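Local coordinates for protein tyrosine aminotransferase (Leishmania infantum, PDB 4IX8) that probably catalyses the pyridoxal-phosphate-dependent transfer of the amino group between L-tyrosine and 2-oxoglutarate, at residues P106-A111 with R312-I317; T155-E160 with G304-G309; A230-I235 with I261-A266; S382-L387 with M391-K396; D399-Q404 with I435-E440. All blocks are in the same frame, centred on the assembly; numbering follows the deposited sequence.

How the contacts relate
Contact 1 opens first along the chain. It ties the loop before helix 112-122 to the end of helix 304-313 and closes a loop of about 200 residues. Contact 2 is nested inside it and packs helix 145-157 on the start of the same helix 304-313. The two touch through Leu313 and Thr155, and both reach the second subunit. Contact 3 is nested inside contact 2 and joins helix 229-242 to the loop before strand 274-279. Contacts 4 and 5 follow in series, with centres more than 35 Å from the other three. They share helix 390-401 and touch where Phe393 meets Phe438. Contact 5 brings in helix 425-442.

Contact 1 of 5, residues P106-A111 with R312-I317; sequences PPTVGA and RLTQLI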
# COMPACT_ATOMS: atom_id res chain seq x y z
N PRO A 106 2.14 9.34 11.04
CA PRO A 106 1.81 8.38 12.08
C PRO A 106 2.97 7.44 12.32
O PRO A 106 3.86 7.35 11.47
CB PRO A 106 0.67 7.60 11.50
CG PRO A 106 1.04 7.55 10.04
CD PRO A 106 1.67 8.88 9.73
N PRO A 107 2.95 6.72 13.44
CA PRO A 107 3.92 5.64 13.62
C PRO A 107 3.73 4.61 12.51
O PRO A 107 2.57 4.41 12.13
CB PRO A 107 3.57 5.07 15.00
CG PRO A 107 2.75 6.17 15.70
CD PRO A 107 2.04 6.89 14.59
N THR A 108 4.80 3.97 12.02
CA THR A 108 4.68 3.16 10.81
C THR A 108 3.80 1.94 11.05
O THR A 108 3.34 1.32 10.15
CB THR A 108 6.04 2.68 10.30
OG1 THR A 108 6.63 1.82 11.28
CG2 THR A 108 6.94 3.87 10.00
N VAL A 109 3.65 1.58 12.31
CA VAL A 109 2.92 0.41 12.73
C VAL A 109 1.43 0.74 12.98
O VAL A 109 0.63 -0.16 13.18
CB VAL A 109 3.63 -0.18 13.97
CG1 VAL A 109 2.77 -1.01 14.84
CG2 VAL A 109 4.80 -1.01 13.49
N GLY A 110 1.09 2.03 12.98
CA GLY A 110 -0.26 2.49 13.22
C GLY A 110 -0.31 3.43 14.41
O GLY A 110 0.55 3.42 15.30
N ALA A 111 -1.31 4.30 14.40
CA ALA A 111 -1.57 5.22 15.50
C ALA A 111 -1.93 4.41 16.75
O ALA A 111 -2.70 3.44 16.66
CB ALA A 111 -2.69 6.14 15.14
N ARG A 312 9.03 -4.27 11.60
CA ARG A 312 10.15 -3.71 10.90
C ARG A 312 9.78 -3.38 9.48
O ARG A 312 10.18 -2.32 8.96
CB ARG A 312 11.35 -4.65 10.89
CG ARG A 312 11.98 -4.79 12.22
CD ARG A 312 13.28 -5.59 12.10
NE ARG A 312 13.87 -5.71 13.43
CZ ARG A 312 15.04 -6.26 13.70
NH1 ARG A 312 15.76 -6.79 12.73
NH2 ARG A 312 15.46 -6.30 14.95
N LEU A 313 9.04 -4.29 8.85
CA LEU A 313 8.67 -4.15 7.44
C LEU A 313 7.61 -3.06 7.16
O LEU A 313 7.52 -2.57 6.02
CB LEU A 313 8.16 -5.49 6.89
CG LEU A 313 9.22 -6.58 6.67
CD1 LEU A 313 8.59 -7.83 6.07
CD2 LEU A 313 10.32 -6.13 5.77
N THR A 314 6.90 -2.58 8.18
CA THR A 314 6.03 -1.43 7.97
C THR A 314 6.84 -0.19 7.66
O THR A 314 6.32 0.81 7.16
CB THR A 314 5.16 -1.11 9.18
OG1 THR A 314 5.99 -0.74 10.30
CG2 THR A 314 4.30 -2.28 9.53
N GLN A 315 8.13 -0.22 7.96
CA GLN A 315 8.93 0.98 7.72
C GLN A 315 9.05 1.27 6.23
O GLN A 315 9.31 2.40 5.83
CB GLN A 315 10.33 0.83 8.33
CG GLN A 315 10.27 0.72 9.87
CD GLN A 315 11.61 0.32 10.54
OE1 GLN A 315 12.48 -0.37 9.97
NE2 GLN A 315 11.74 0.72 11.80
N LEU A 316 8.85 0.26 5.39
CA LEU A 316 9.18 0.46 3.99
C LEU A 316 8.28 1.44 3.23
O LEU A 316 8.80 2.18 2.41
CB LEU A 316 9.21 -0.87 3.28
CG LEU A 316 10.34 -1.76 3.79
CD1 LEU A 316 10.19 -3.16 3.28
CD2 LEU A 316 11.69 -1.20 3.42
N ILE A 317 6.97 1.45 3.47
CA ILE A 317 6.11 2.49 2.88
C ILE A 317 5.73 3.54 3.91
O ILE A 317 5.10 4.54 3.58
CB ILE A 317 4.83 1.90 2.25
CG1 ILE A 317 3.86 1.38 3.31
CG2 ILE A 317 5.25 0.79 1.24
CD1 ILE A 317 2.50 1.10 2.73
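Thr108 and Thr314 bring the two segments together, with their CA atoms 5.6 Å apart. The contact joins two turns in the pyridoxal-phosphate-dependent aminotransferase fold. Residues 107-110 form a type I beta turn, closed by the bond from Gly110 N to Pro107 O. Residues 313-316 form a second type I turn near the C-terminal end of helix 304-313. Ala111, after the first turn, is the N-cap residue of helix 112-122.

The two threonines point toward each other, and their side chains approach at a slant. Each OG1 lies between its own backbone N and carbonyl carbon, with chi1 64° in both residues. This turns each hydroxyl toward the other segment. Thr108 OG1 donates to Thr314 OG1 at 2.8 Å. Thr314 OG1 is also hydrogen-bonded to the backbone O of Glu311, so this hydroxyl has two hydrogen-bond partners. The carbonyl O of Thr108 makes a van der Waals contact with Thr314 CB at 3.2 Å.

Gln315 adds a looser contact through its CG, 4.1 Å from Thr108 OG1. The second subunit also reaches 312-317, which puts the contact near the dimer interface: His173 of that subunit bonds to Leu316 O, and its Gln51 packs on Gln315. Val109 comes in beside the threonine pair with one branch, and its CG2 lies 3.4 Å from Thr314 OG1.

Contact 2 of 5, residues T155-E160 with G304-G309; sequences TALCNE and GDWAVG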
# COMPACT_ATOMS: atom_id res chain seq x y z
N THR A 155 5.84 -12.03 4.01
CA THR A 155 7.24 -11.75 3.70
C THR A 155 8.06 -11.55 4.98
O THR A 155 9.27 -11.47 4.93
CB THR A 155 7.37 -10.51 2.77
OG1 THR A 155 6.88 -9.35 3.41
CG2 THR A 155 6.60 -10.73 1.52
N ALA A 156 7.40 -11.43 6.12
CA ALA A 156 8.08 -11.38 7.42
C ALA A 156 8.27 -12.80 7.93
O ALA A 156 9.09 -13.04 8.81
CB ALA A 156 7.28 -10.52 8.43
N LEU A 157 7.57 -13.77 7.34
CA LEU A 157 7.59 -15.15 7.84
C LEU A 157 8.45 -16.07 6.96
O LEU A 157 9.18 -16.95 7.45
CB LEU A 157 6.13 -15.67 7.92
CG LEU A 157 5.93 -17.06 8.51
CD1 LEU A 157 6.23 -17.07 10.02
CD2 LEU A 157 4.54 -17.49 8.24
N CYS A 158 8.31 -15.90 5.65
CA CYS A 158 8.86 -16.84 4.67
C CYS A 158 10.06 -16.25 3.93
O CYS A 158 10.18 -15.04 3.72
CB CYS A 158 7.82 -17.24 3.62
SG CYS A 158 6.30 -17.85 4.32
N ASN A 159 10.93 -17.15 3.56
CA ASN A 159 11.97 -16.87 2.60
C ASN A 159 11.59 -17.54 1.28
O ASN A 159 10.79 -18.48 1.25
CB ASN A 159 13.30 -17.43 3.09
CG ASN A 159 13.78 -16.81 4.42
OD1 ASN A 159 13.87 -15.60 4.56
ND2 ASN A 159 14.14 -17.67 5.36
N GLU A 160 12.25 -17.12 0.22
CA GLU A 160 12.08 -17.71 -1.08
C GLU A 160 12.46 -19.18 -0.97
O GLU A 160 13.47 -19.52 -0.38
CB GLU A 160 12.93 -16.94 -2.10
CG GLU A 160 12.80 -17.48 -3.51
CD GLU A 160 13.22 -16.54 -4.62
OE1 GLU A 160 13.45 -15.34 -4.37
OE2 GLU A 160 13.31 -17.05 -5.78
N GLY A 304 7.15 -14.14 18.62
CA GLY A 304 7.58 -12.77 18.83
C GLY A 304 8.43 -12.26 17.69
O GLY A 304 8.33 -11.10 17.31
N ASP A 305 9.30 -13.10 17.15
CA ASP A 305 10.13 -12.68 16.05
C ASP A 305 9.28 -12.38 14.81
O ASP A 305 9.61 -11.49 14.04
CB ASP A 305 11.16 -13.74 15.70
CG ASP A 305 12.11 -14.02 16.81
OD1 ASP A 305 12.38 -13.07 17.59
OD2 ASP A 305 12.56 -15.21 16.92
N TRP A 306 8.18 -13.11 14.60
CA TRP A 306 7.32 -12.85 13.45
C TRP A 306 6.76 -11.43 13.60
O TRP A 306 6.83 -10.59 12.70
CB TRP A 306 6.20 -13.88 13.39
CG TRP A 306 5.31 -13.84 12.15
CD1 TRP A 306 5.55 -13.19 10.97
CD2 TRP A 306 4.05 -14.49 12.00
NE1 TRP A 306 4.51 -13.41 10.09
CE2 TRP A 306 3.58 -14.21 10.70
CE3 TRP A 306 3.27 -15.30 12.83
CZ2 TRP A 306 2.39 -14.69 10.24
CZ3 TRP A 306 2.08 -15.78 12.35
CH2 TRP A 306 1.65 -15.49 11.08
N ALA A 307 6.30 -11.13 14.80
CA ALA A 307 5.73 -9.83 15.08
C ALA A 307 6.74 -8.71 14.87
O ALA A 307 6.48 -7.71 14.19
CB ALA A 307 5.23 -9.82 16.50
N VAL A 308 7.90 -8.87 15.46
CA VAL A 308 8.98 -7.88 15.27
C VAL A 308 9.29 -7.71 13.78
O VAL A 308 9.43 -6.59 13.31
CB VAL A 308 10.26 -8.29 16.08
CG1 VAL A 308 11.52 -7.51 15.63
CG2 VAL A 308 10.00 -8.10 17.59
N GLY A 309 9.33 -8.82 13.03
CA GLY A 309 9.58 -8.76 11.60
C GLY A 309 8.55 -7.92 10.84
O GLY A 309 8.90 -7.03 10.05
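Leu157 and Trp306 make the main apolar contact here, a CH-pi interaction between the end of helix 145-157 and the first turns of helix 304-313. Leu157 CD1 sits over one face of the indole. It is 3.8 Å from the centroid of the five-membered ring and only 4° off the ring normal. Two torsions of Leu157 together, chi1 -175° and chi2 69°, set this methyl over the ring. Leu157 CB meets the pyrrole side of the same ring, 3.5 Å from Trp306 NE1. The other branch, CD2, reaches the benzo part at CZ2.

Small residues make the second kind of contact. Ala156 CB lies at the indole edge, near its plane, 4.1 Å from Trp306 CD1. It also packs 3.8 Å from the backbone C of Gly309. The CA atoms of Ala156 and Gly309 come within 5.2 Å, a close helix-helix approach made by small residues.

One polar bond fixes the ring. Trp306 NE1 is hydrogen-bonded to the backbone O of Ala153 on helix 145-157.

This is buried helix-helix packing beside the dimer interface. Leu157 also packs on Ala213 of strand 211-217 and on Ile40 of the second subunit, while Ala156 meets Met310 and Leu313 further along helix 304-313.

Contact 3 of 5, residues A230-I235 with I261-A266; sequences AHVSDI and IFTSVA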
# COMPACT_ATOMS: atom_id res chain seq x y z
N ALA A 230 -16.96 -26.03 14.90
CA ALA A 230 -16.28 -27.32 14.97
C ALA A 230 -15.20 -27.42 13.90
O ALA A 230 -14.13 -28.00 14.13
CB ALA A 230 -17.29 -28.47 14.85
N HIS A 231 -15.46 -26.88 12.72
CA HIS A 231 -14.46 -26.94 11.67
C HIS A 231 -13.28 -26.01 12.01
O HIS A 231 -12.12 -26.35 11.74
CB HIS A 231 -15.07 -26.55 10.33
CG HIS A 231 -14.16 -26.72 9.15
ND1 HIS A 231 -13.53 -27.91 8.84
CD2 HIS A 231 -13.80 -25.84 8.19
CE1 HIS A 231 -12.82 -27.75 7.73
NE2 HIS A 231 -12.95 -26.49 7.33
N VAL A 232 -13.56 -24.84 12.59
CA VAL A 232 -12.47 -23.93 12.94
C VAL A 232 -11.62 -24.57 14.05
O VAL A 232 -10.38 -24.55 14.01
CB VAL A 232 -13.01 -22.56 13.39
CG1 VAL A 232 -11.87 -21.66 13.85
CG2 VAL A 232 -13.76 -21.88 12.22
N SER A 233 -12.28 -25.28 14.97
CA SER A 233 -11.59 -26.01 16.03
C SER A 233 -10.65 -27.04 15.43
O SER A 233 -9.48 -27.15 15.82
CB SER A 233 -12.62 -26.69 16.91
OG SER A 233 -12.03 -27.25 18.05
N ASP A 234 -11.14 -27.72 14.40
CA ASP A 234 -10.35 -28.76 13.74
C ASP A 234 -9.15 -28.15 13.00
O ASP A 234 -8.06 -28.73 13.00
CB ASP A 234 -11.20 -29.56 12.76
CG ASP A 234 -12.13 -30.53 13.44
OD1 ASP A 234 -11.94 -30.81 14.65
OD2 ASP A 234 -13.04 -31.01 12.74
N ILE A 235 -9.37 -27.01 12.35
CA ILE A 235 -8.28 -26.31 11.67
C ILE A 235 -7.16 -25.96 12.66
O ILE A 235 -5.99 -26.23 12.41
CB ILE A 235 -8.80 -25.07 11.01
CG1 ILE A 235 -9.67 -25.45 9.81
CG2 ILE A 235 -7.67 -24.19 10.56
CD1 ILE A 235 -10.57 -24.31 9.33
N ILE A 261 -23.69 -17.56 13.04
CA ILE A 261 -22.67 -17.25 14.04
C ILE A 261 -21.30 -17.22 13.42
O ILE A 261 -20.88 -18.18 12.80
CB ILE A 261 -22.65 -18.28 15.18
CG1 ILE A 261 -24.00 -18.29 15.89
CG2 ILE A 261 -21.52 -17.98 16.19
CD1 ILE A 261 -24.23 -19.61 16.63
N PHE A 262 -20.59 -16.13 13.61
CA PHE A 262 -19.24 -16.06 13.11
C PHE A 262 -18.32 -16.56 14.20
O PHE A 262 -18.47 -16.18 15.37
CB PHE A 262 -18.87 -14.66 12.67
CG PHE A 262 -17.39 -14.49 12.46
CD1 PHE A 262 -16.73 -15.19 11.46
CD2 PHE A 262 -16.66 -13.60 13.22
CE1 PHE A 262 -15.37 -15.03 11.27
CE2 PHE A 262 -15.30 -13.43 13.03
CZ PHE A 262 -14.66 -14.13 12.05
N THR A 263 -17.42 -17.46 13.83
CA THR A 263 -16.42 -17.99 14.75
C THR A 263 -15.03 -17.50 14.35
O THR A 263 -14.44 -18.01 13.39
CB THR A 263 -16.41 -19.55 14.77
OG1 THR A 263 -17.72 -20.06 15.08
CG2 THR A 263 -15.46 -20.07 15.81
N SER A 264 -14.48 -16.57 15.13
CA SER A 264 -13.13 -16.06 14.88
C SER A 264 -12.09 -17.02 15.47
O SER A 264 -12.34 -17.66 16.47
CB SER A 264 -12.97 -14.67 15.51
OG SER A 264 -11.62 -14.17 15.40
N VAL A 265 -10.92 -17.14 14.84
CA VAL A 265 -9.88 -18.02 15.38
C VAL A 265 -9.43 -17.48 16.72
O VAL A 265 -8.75 -18.16 17.49
CB VAL A 265 -8.67 -18.20 14.41
CG1 VAL A 265 -9.13 -18.86 13.14
CG2 VAL A 265 -7.99 -16.89 14.11
N ALA A 266 -9.81 -16.24 17.01
CA ALA A 266 -9.56 -15.64 18.31
C ALA A 266 -10.33 -16.29 19.46
O ALA A 266 -9.89 -16.21 20.63
CB ALA A 266 -9.90 -14.18 18.27
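Val232 faces Thr263 and Val265 where helix 229-242 packs on the irregular loop that joins strand 246-249 to strand 274-279. These strands belong to the large mixed sheet of the chain. The loop has no regular secondary structure.

The contact is apolar and rests on one helix residue. Val232 points toward the loop and spreads its two methyls over different partners. CG1 is anti to the backbone N (chi1 176°) and meets Val265 CG1 at 4.0 Å. The two valine side chains cross at about a right angle. CG2 turns to Thr263 instead and lies 4.1 Å from its backbone O. The methyl of Thr263 joins from the loop side, with its CG2 4.2 Å from Val232 CB.

Phe268 packs on both Val232 and Thr263 and extends the apolar patch. Val265 also packs on Leu246, Ser248 and Ile276 of the neighbouring strands. Its backbone is held as well: Val265 N bonds to Glu250 OE2, and Val265 O to Arg274 NH1.

The contact buries a modest 132 Å² in all. Its layout, a helix laid against one side of a largely parallel sheet and its connecting loop, is that of the large domain of this aminotransferase family.

Contact 4 of 5, residues S382-L387 with M391-K396; sequences SYFQDL and MEFYEK
Asp386 and Lys396 carry the polar half of this contact. Lys396 NZ forms a salt bridge with Asp386 OD2 at 3.1 Å. It also donates to the backbone O of Asp386 at the same distance. Both are weak as hydrogen bonds. A third weak partner is Glu392 OE2, 3.5 Å from Lys396 NZ and one turn back on the helix. The three residues make a salt-bridge network, with the ammonium group set between two carboxylates and a carbonyl. The lysine chain bends at chi2 (-98°) and again at chi4, and this brings NZ back over the loop.

The acids have further partners. Asp386 OD1 is hydrogen-bonded to His442 ND1 of helix 425-442. Glu392 OE1 takes the backbone N of Lys388, and Ser389 OG pairs with the backbone N of Glu392. The contact folds the connection between strand 374-379 and helix 390-401 back on the first turns of that helix. It is local packing by the five-stranded sheet of the smaller domain of the aminotransferase fold.

Leu387 makes the apolar half with both its methyls. Its CD2 packs 3.8 Å from Lys396 CG, along the aliphatic part of that chain. Its CD1 meets Phe393 CD2 at 3.6 Å. Phe393 turns its edge to the face of Phe384 in a T-shaped pair, with centroids 5.9 Å apart and planes at 74°. The nearest atoms of the two rings are Phe384 CZ and Phe393 CE2, 4.1 Å apart. Cys439 of helix 425-442 packs on both rings.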
# COMPACT_ATOMS: atom_id res chain seq x y z
N SER A 382 -21.09 -31.71 -18.48
CA SER A 382 -21.69 -32.78 -19.26
C SER A 382 -23.09 -32.41 -19.73
O SER A 382 -23.74 -33.20 -20.40
CB SER A 382 -21.76 -34.08 -18.45
OG SER A 382 -22.87 -34.08 -17.58
N TYR A 383 -23.58 -31.22 -19.37
CA TYR A 383 -24.91 -30.76 -19.83
C TYR A 383 -24.83 -30.04 -21.15
O TYR A 383 -25.84 -29.83 -21.79
CB TYR A 383 -25.55 -29.82 -18.80
CG TYR A 383 -26.54 -30.48 -17.86
CD1 TYR A 383 -26.16 -31.55 -17.07
CD2 TYR A 383 -27.84 -30.02 -17.75
CE1 TYR A 383 -27.06 -32.16 -16.21
CE2 TYR A 383 -28.75 -30.63 -16.89
CZ TYR A 383 -28.36 -31.70 -16.12
OH TYR A 383 -29.26 -32.30 -15.27
N PHE A 384 -23.63 -29.64 -21.56
CA PHE A 384 -23.47 -28.66 -22.63
C PHE A 384 -22.74 -29.22 -23.84
O PHE A 384 -21.76 -29.96 -23.70
CB PHE A 384 -22.72 -27.44 -22.09
CG PHE A 384 -23.37 -26.82 -20.86
CD1 PHE A 384 -24.55 -26.13 -20.98
CD2 PHE A 384 -22.79 -26.95 -19.60
CE1 PHE A 384 -25.15 -25.55 -19.88
CE2 PHE A 384 -23.39 -26.37 -18.48
CZ PHE A 384 -24.57 -25.67 -18.62
N GLN A 385 -23.20 -28.84 -25.04
CA GLN A 385 -22.68 -29.40 -26.29
C GLN A 385 -21.30 -28.81 -26.64
O GLN A 385 -20.45 -29.53 -27.17
CB GLN A 385 -23.68 -29.16 -27.45
N ASP A 386 -21.07 -27.53 -26.33
CA ASP A 386 -19.89 -26.82 -26.79
C ASP A 386 -19.31 -25.91 -25.72
O ASP A 386 -18.81 -24.84 -26.05
CB ASP A 386 -20.22 -25.96 -28.01
CG ASP A 386 -21.23 -24.88 -27.70
OD1 ASP A 386 -22.02 -25.08 -26.75
OD2 ASP A 386 -21.25 -23.83 -28.38
N LEU A 387 -19.40 -26.31 -24.46
CA LEU A 387 -18.78 -25.53 -23.39
C LEU A 387 -17.79 -26.39 -22.56
O LEU A 387 -18.18 -27.01 -21.57
CB LEU A 387 -19.86 -24.89 -22.50
CG LEU A 387 -20.85 -23.88 -23.17
CD1 LEU A 387 -21.83 -23.25 -22.15
CD2 LEU A 387 -20.14 -22.75 -23.93
N MET A 391 -13.93 -21.32 -18.23
CA MET A 391 -13.45 -20.16 -18.98
C MET A 391 -14.28 -19.97 -20.23
O MET A 391 -14.69 -18.85 -20.56
CB MET A 391 -11.97 -20.34 -19.36
CG MET A 391 -11.37 -19.17 -20.13
SD MET A 391 -11.21 -17.64 -19.16
CE MET A 391 -10.13 -18.18 -17.85
N GLU A 392 -14.57 -21.07 -20.92
CA GLU A 392 -15.28 -21.00 -22.18
C GLU A 392 -16.71 -20.54 -21.92
O GLU A 392 -17.34 -19.86 -22.75
CB GLU A 392 -15.25 -22.34 -22.92
CG GLU A 392 -15.76 -22.23 -24.37
CD GLU A 392 -15.58 -23.51 -25.20
OE1 GLU A 392 -15.27 -24.58 -24.62
OE2 GLU A 392 -15.78 -23.42 -26.44
N PHE A 393 -17.24 -20.96 -20.78
CA PHE A 393 -18.56 -20.53 -20.36
C PHE A 393 -18.61 -19.01 -20.12
O PHE A 393 -19.58 -18.34 -20.50
CB PHE A 393 -18.94 -21.26 -19.08
CG PHE A 393 -20.37 -21.11 -18.69
CD1 PHE A 393 -20.84 -19.91 -18.18
CD2 PHE A 393 -21.23 -22.17 -18.80
CE1 PHE A 393 -22.16 -19.77 -17.81
CE2 PHE A 393 -22.55 -22.05 -18.45
CZ PHE A 393 -23.02 -20.86 -17.95
N TYR A 394 -17.54 -18.51 -19.51
CA TYR A 394 -17.41 -17.09 -19.16
C TYR A 394 -17.38 -16.27 -20.45
O TYR A 394 -18.11 -15.28 -20.58
CB TYR A 394 -16.14 -16.86 -18.27
CG TYR A 394 -15.46 -15.52 -18.49
CD1 TYR A 394 -15.91 -14.37 -17.86
CD2 TYR A 394 -14.35 -15.40 -19.32
CE1 TYR A 394 -15.30 -13.13 -18.09
CE2 TYR A 394 -13.72 -14.17 -19.55
CZ TYR A 394 -14.20 -13.04 -18.93
OH TYR A 394 -13.61 -11.82 -19.15
N GLU A 395 -16.60 -16.74 -21.43
CA GLU A 395 -16.40 -16.02 -22.69
C GLU A 395 -17.66 -15.95 -23.48
O GLU A 395 -18.06 -14.87 -23.90
CB GLU A 395 -15.31 -16.69 -23.54
CG GLU A 395 -13.88 -16.32 -23.13
CD GLU A 395 -12.84 -17.33 -23.57
OE1 GLU A 395 -13.21 -18.43 -24.01
OE2 GLU A 395 -11.63 -17.03 -23.46
N LYS A 396 -18.31 -17.10 -23.62
CA LYS A 396 -19.49 -17.20 -24.47
C LYS A 396 -20.68 -16.47 -23.85
O LYS A 396 -21.47 -15.85 -24.56
CB LYS A 396 -19.85 -18.67 -24.70
CG LYS A 396 -18.75 -19.51 -25.33
CD LYS A 396 -18.96 -19.65 -26.83
CE LYS A 396 -18.09 -20.75 -27.42
NZ LYS A 396 -18.82 -22.06 -27.47

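Contact 5 of 5, residues D399-Q404 with I435-E440; sequences DEENVQ and IIEFCE
Glu400 and Glu401 meet Glu437 and Phe438 in a mixed polar and apolar packing of two helix segments. The end of helix 390-401, just before strand 403-407, lies against helix 425-442 near the C terminus. This is the C-terminal part of the aminotransferase fold, beside the five-stranded sheet that contains strand 403-407.

Phe438 is the apolar centre. Its CG is anti to the backbone N (chi1 169°), which directs the ring toward helix 390-401. Glu400 reaches the ring at its edge, near the ring plane, with OE1 3.6 Å from Phe438 CE1. The carboxylate is not coplanar with the ring, as the two planes stand 59° apart. Glu401 packs closer to the backbone, with its CG 4.1 Å from Phe438 CB. Phe393 of the same helix 390-401 also meets Phe438, edge to face.

Glu401 bends at chi2 (-76°) and carries its carboxylate to Glu437. The OE2 atoms of Glu401 and Glu437 are 2.8 Å apart. Arg441, one turn on from Glu437, forms salt bridges with Glu400 OE1, Glu401 OE2 and Glu437 OE2, and Glu400 OE1 is also bonded to His442 NE2.

Three carboxylates therefore gather round one guanidinium group. Its positive charge would offset much of their mutual repulsion. The short approach of the Glu401 and Glu437 oxygens is consistent with a proton held on one of the acids.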
# COMPACT_ATOMS: atom_id res chain seq x y z
N ASP A 399 -20.02 -12.84 -24.49
CA ASP A 399 -20.14 -12.50 -25.89
C ASP A 399 -21.58 -12.52 -26.33
O ASP A 399 -21.97 -11.69 -27.15
CB ASP A 399 -19.32 -13.48 -26.73
CG ASP A 399 -19.35 -13.13 -28.19
OD1 ASP A 399 -19.01 -11.98 -28.54
OD2 ASP A 399 -19.73 -14.00 -28.99
N GLU A 400 -22.39 -13.42 -25.78
CA GLU A 400 -23.77 -13.59 -26.26
C GLU A 400 -24.81 -12.80 -25.47
O GLU A 400 -25.79 -12.38 -26.03
CB GLU A 400 -24.13 -15.06 -26.22
CG GLU A 400 -23.29 -15.91 -27.13
CD GLU A 400 -23.68 -17.37 -27.06
OE1 GLU A 400 -24.85 -17.66 -26.74
OE2 GLU A 400 -22.81 -18.23 -27.33
N GLU A 401 -24.58 -12.59 -24.17
CA GLU A 401 -25.58 -11.97 -23.30
C GLU A 401 -25.05 -10.74 -22.55
O GLU A 401 -25.79 -10.10 -21.80
CB GLU A 401 -26.08 -13.01 -22.29
CG GLU A 401 -26.69 -14.25 -22.92
CD GLU A 401 -28.06 -13.99 -23.46
OE1 GLU A 401 -28.74 -13.10 -22.91
OE2 GLU A 401 -28.46 -14.68 -24.43
N ASN A 402 -23.78 -10.41 -22.76
CA ASN A 402 -23.16 -9.23 -22.16
C ASN A 402 -23.33 -9.26 -20.65
O ASN A 402 -23.55 -8.22 -20.01
CB ASN A 402 -23.74 -7.93 -22.75
CG ASN A 402 -22.80 -6.72 -22.60
OD1 ASN A 402 -21.69 -6.81 -22.07
ND2 ASN A 402 -23.27 -5.56 -23.09
N VAL A 403 -23.18 -10.45 -20.08
CA VAL A 403 -23.14 -10.63 -18.64
C VAL A 403 -21.76 -11.15 -18.32
O VAL A 403 -21.33 -12.16 -18.87
CB VAL A 403 -24.18 -11.63 -18.12
CG1 VAL A 403 -24.02 -11.79 -16.62
CG2 VAL A 403 -25.58 -11.17 -18.46
N GLN A 404 -21.13 -10.53 -17.34
CA GLN A 404 -19.78 -10.87 -17.00
C GLN A 404 -19.75 -11.57 -15.63
O GLN A 404 -20.16 -11.00 -14.61
CB GLN A 404 -18.89 -9.61 -17.01
CG GLN A 404 -17.39 -9.93 -16.98
CD GLN A 404 -16.54 -8.73 -16.69
OE1 GLN A 404 -16.97 -7.59 -16.89
NE2 GLN A 404 -15.33 -8.96 -16.22
N ILE A 435 -28.83 -15.86 -18.16
CA ILE A 435 -28.03 -17.02 -17.88
C ILE A 435 -28.86 -18.28 -18.12
O ILE A 435 -28.39 -19.25 -18.71
CB ILE A 435 -27.53 -16.98 -16.46
CG1 ILE A 435 -26.48 -15.87 -16.35
CG2 ILE A 435 -26.86 -18.30 -16.08
CD1 ILE A 435 -26.19 -15.45 -14.97
N ILE A 436 -30.11 -18.24 -17.67
CA ILE A 436 -31.02 -19.34 -17.91
C ILE A 436 -31.23 -19.56 -19.39
O ILE A 436 -31.09 -20.66 -19.90
CB ILE A 436 -32.35 -19.06 -17.24
CG1 ILE A 436 -32.16 -19.12 -15.73
CG2 ILE A 436 -33.44 -20.04 -17.72
CD1 ILE A 436 -33.35 -18.62 -14.97
N GLU A 437 -31.59 -18.50 -20.08
CA GLU A 437 -31.76 -18.56 -21.51
C GLU A 437 -30.48 -19.06 -22.16
O GLU A 437 -30.50 -19.86 -23.08
CB GLU A 437 -32.15 -17.18 -22.01
CG GLU A 437 -32.15 -17.00 -23.49
CD GLU A 437 -32.14 -15.54 -23.82
OE1 GLU A 437 -33.03 -14.84 -23.29
OE2 GLU A 437 -31.22 -15.08 -24.54
N PHE A 438 -29.34 -18.60 -21.65
CA PHE A 438 -28.07 -18.95 -22.24
C PHE A 438 -27.78 -20.45 -22.11
O PHE A 438 -27.31 -21.10 -23.05
CB PHE A 438 -26.97 -18.15 -21.57
CG PHE A 438 -25.59 -18.60 -21.92
CD1 PHE A 438 -25.00 -18.21 -23.10
CD2 PHE A 438 -24.89 -19.39 -21.07
CE1 PHE A 438 -23.74 -18.60 -23.42
CE2 PHE A 438 -23.62 -19.79 -21.39
CZ PHE A 438 -23.05 -19.40 -22.57
N CYS A 439 -28.08 -21.00 -20.94
CA CYS A 439 -27.84 -22.41 -20.70
C CYS A 439 -28.72 -23.31 -21.60
O CYS A 439 -28.21 -24.26 -22.21
CB CYS A 439 -28.10 -22.73 -19.23
SG CYS A 439 -26.80 -22.19 -18.17
N GLU A 440 -30.01 -23.00 -21.68
CA GLU A 440 -30.94 -23.82 -22.47
C GLU A 440 -30.49 -23.90 -23.91
O GLU A 440 -30.54 -24.95 -24.55
CB GLU A 440 -32.37 -23.26 -22.41
CG GLU A 440 -32.96 -23.20 -21.01
CD GLU A 440 -33.49 -24.54 -20.50
OE1 GLU A 440 -33.23 -25.59 -21.14
OE2 GLU A 440 -34.17 -24.52 -19.45